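Local coordinates for protein catalase (PDB 4B7H) that is a haem- and NADPH-binding catalase that probably breaks hydrogen peroxide down to water and oxygen, and is inhibited by nitric oxide, at residues K72-F77 / S116-R121. Residues are numbered along the deposited sequence; the frame is centred on the assembly and turned at random.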
loop_
_atom_site.group_PDB
_atom_site.type_symbol
_atom_site.label_atom_id
_atom_site.label_comp_id
_atom_site.label_asym_id
_atom_site.label_seq_id
_atom_site.Cartn_x
_atom_site.Cartn_y
_atom_site.Cartn_z
ATOM N N LYS A 72 0.944 -1.442 21.389
ATOM C CA LYS A 72 2.139 -1.515 22.240
ATOM C C LYS A 72 2.277 -2.894 22.868
ATOM O O LYS A 72 1.517 -3.250 23.769
ATOM C CB LYS A 72 2.080 -0.473 23.366
ATOM C CG LYS A 72 3.331 -0.477 24.262
ATOM C CD LYS A 72 4.501 0.220 23.551
ATOM C CE LYS A 72 5.865 0.028 24.238
ATOM N NZ LYS A 72 5.855 0.457 25.673
ATOM N N GLY A 73 3.244 -3.676 22.414
ATOM C CA GLY A 73 3.416 -5.008 22.957
ATOM C C GLY A 73 4.796 -5.575 22.727
ATOM O O GLY A 73 5.669 -4.910 22.159
ATOM N N HIS A 74 4.982 -6.819 23.157
ATOM C CA HIS A 74 6.293 -7.453 23.156
ATOM C C HIS A 74 6.049 -8.927 23.367
ATOM O O HIS A 74 4.954 -9.331 23.773
ATOM C CB HIS A 74 7.144 -6.908 24.302
ATOM C CG HIS A 74 6.442 -6.947 25.620
ATOM N ND1 HIS A 74 5.589 -5.945 26.033
ATOM C CD2 HIS A 74 6.420 -7.888 26.594
ATOM C CE1 HIS A 74 5.091 -6.254 27.217
ATOM N NE2 HIS A 74 5.566 -7.436 27.573
ATOM N N GLY A 75 7.049 -9.754 23.105
ATOM C CA GLY A 75 6.789 -11.171 23.203
ATOM C C GLY A 75 8.000 -12.062 23.304
ATOM O O GLY A 75 9.123 -11.605 23.526
ATOM N N ALA A 76 7.756 -13.353 23.133
ATOM C CA ALA A 76 8.773 -14.369 23.339
ATOM C C ALA A 76 8.299 -15.672 22.745
ATOM O O ALA A 76 7.191 -15.765 22.219
ATOM C CB ALA A 76 9.053 -14.541 24.826
ATOM N N PHE A 77 9.151 -16.683 22.838
ATOM C CA PHE A 77 8.853 -17.989 22.284
ATOM C C PHE A 77 9.116 -19.027 23.354
ATOM O O PHE A 77 9.793 -18.752 24.345
ATOM C CB PHE A 77 9.698 -18.240 21.025
ATOM C CG PHE A 77 9.377 -17.299 19.905
ATOM C CD1 PHE A 77 9.926 -16.024 19.876
ATOM C CD2 PHE A 77 8.503 -17.676 18.894
ATOM C CE1 PHE A 77 9.615 -15.141 18.844
ATOM C CE2 PHE A 77 8.181 -16.805 17.865
ATOM C CZ PHE A 77 8.744 -15.530 17.838
ATOM N N SER A 116 3.840 4.245 23.704
ATOM C CA SER A 116 3.107 4.556 24.946
ATOM C C SER A 116 3.518 3.594 26.062
ATOM O O SER A 116 4.080 2.536 25.790
ATOM C CB SER A 116 1.585 4.513 24.734
ATOM O OG SER A 116 1.125 3.209 24.453
ATOM N N PRO A 117 3.251 3.956 27.328
ATOM C CA PRO A 117 3.752 3.125 28.434
ATOM C C PRO A 117 3.045 1.780 28.629
ATOM O O PRO A 117 1.814 1.680 28.527
ATOM C CB PRO A 117 3.513 4.008 29.670
ATOM C CG PRO A 117 3.403 5.391 29.134
ATOM C CD PRO A 117 2.714 5.235 27.816
ATOM N N ASP A 118 3.833 0.766 28.978
ATOM C CA ASP A 118 3.308 -0.548 29.311
ATOM C C ASP A 118 2.399 -0.511 30.539
ATOM O O ASP A 118 1.546 -1.388 30.699
ATOM C CB ASP A 118 4.455 -1.505 29.639
ATOM C CG ASP A 118 5.319 -1.863 28.435
ATOM O OD1 ASP A 118 4.897 -1.698 27.268
ATOM O OD2 ASP A 118 6.435 -2.354 28.674
ATOM N N THR A 119 2.587 0.475 31.417
ATOM C CA THR A 119 1.886 0.462 32.705
ATOM C C THR A 119 0.790 1.521 32.860
ATOM O O THR A 119 0.387 1.853 33.982
ATOM C CB THR A 119 2.861 0.505 33.914
ATOM O OG1 THR A 119 3.635 1.710 33.876
ATOM C CG2 THR A 119 3.805 -0.682 33.874
ATOM N N TRP A 120 0.291 2.047 31.743
ATOM C CA TRP A 120 -0.998 2.726 31.787
ATOM C C TRP A 120 -2.027 1.694 32.261
ATOM O O TRP A 120 -1.909 0.515 31.929
ATOM C CB TRP A 120 -1.411 3.216 30.397
ATOM C CG TRP A 120 -0.841 4.532 29.993
ATOM C CD1 TRP A 120 -0.028 5.340 30.736
ATOM C CD2 TRP A 120 -1.049 5.203 28.747
ATOM N NE1 TRP A 120 0.281 6.473 30.027
ATOM C CE2 TRP A 120 -0.324 6.410 28.797
ATOM C CE3 TRP A 120 -1.766 4.893 27.588
ATOM C CZ2 TRP A 120 -0.302 7.316 27.734
ATOM C CZ3 TRP A 120 -1.742 5.793 26.528
ATOM C CH2 TRP A 120 -1.016 6.990 26.610
ATOM N N ARG A 121 -3.029 2.126 33.028
ATOM C CA ARG A 121 -4.145 1.238 33.369
ATOM C C ARG A 121 -4.819 0.780 32.082
ATOM O O ARG A 121 -5.201 1.598 31.243
ATOM C CB ARG A 121 -5.175 1.919 34.282
ATOM C CG ARG A 121 -6.359 0.989 34.622
ATOM C CD ARG A 121 -7.397 1.607 35.568
ATOM N NE ARG A 121 -6.740 2.048 36.793
ATOM C CZ ARG A 121 -6.389 1.247 37.798
ATOM N NH1 ARG A 121 -6.699 -0.045 37.780
ATOM N NH2 ARG A 121 -5.754 1.752 38.850
HETATM O O HOH W 1 2.646 -3.281 26.493
HETATM O O HOH W 2 5.985 -3.290 25.118
#
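With CG anti to the backbone N (chi1 -178°) and bends at chi2 and chi4, the side chain of Lys72 curls over the backbone of Ser116, while Asp118 holds its CG anti to the carbonyl carbon and beside its own backbone N, where the carboxylate crosses the lysine at about a right angle. The ammonium group has two acceptors in the loop and a third in Asp253. NZ donates to Ser116 O at 2.7 Å, nearly along the C=O axis (164°), and to Asp118 OD1 at 2.8 Å, a salt bridge whose donor stands above the carboxylate plane, 57° out of it. Lysine suits this place because its long chain spans the gap between the two backbones: CD packs 3.2 Å from Ser116 O, and CB lies 4.0 Å from Ser116 OG, which is hydrogen-bonded to Glu113 O. Lys72 NZ also forms a salt bridge with Asp253, and the two carboxylates together probably balance its charge in this buried site.

The contact ties the start of strand 73-82, part of the antiparallel beta-barrel characteristic of catalases, to the loop joining strands 100-108 and 125-132. Asp118 occupies the second position of a type I turn from Pro117 to Trp120, with the helix-like backbone angles of that position, and its carboxylate meets Lys72.

Two waters extend the grip on Asp118 OD1, each donating to it: one also donates to Lys72 O at 2.9 Å, the other hydrogen-bonds to His74 ND1 at 2.8 Å. Histidine can use both ring nitrogens here, since NE2 is bonded to Ser203 OG. On Asp118, OD2 accepts from the backbone N of Arg256 in the first turn of helix 254-264, so the two carboxylate oxygens serve different partners.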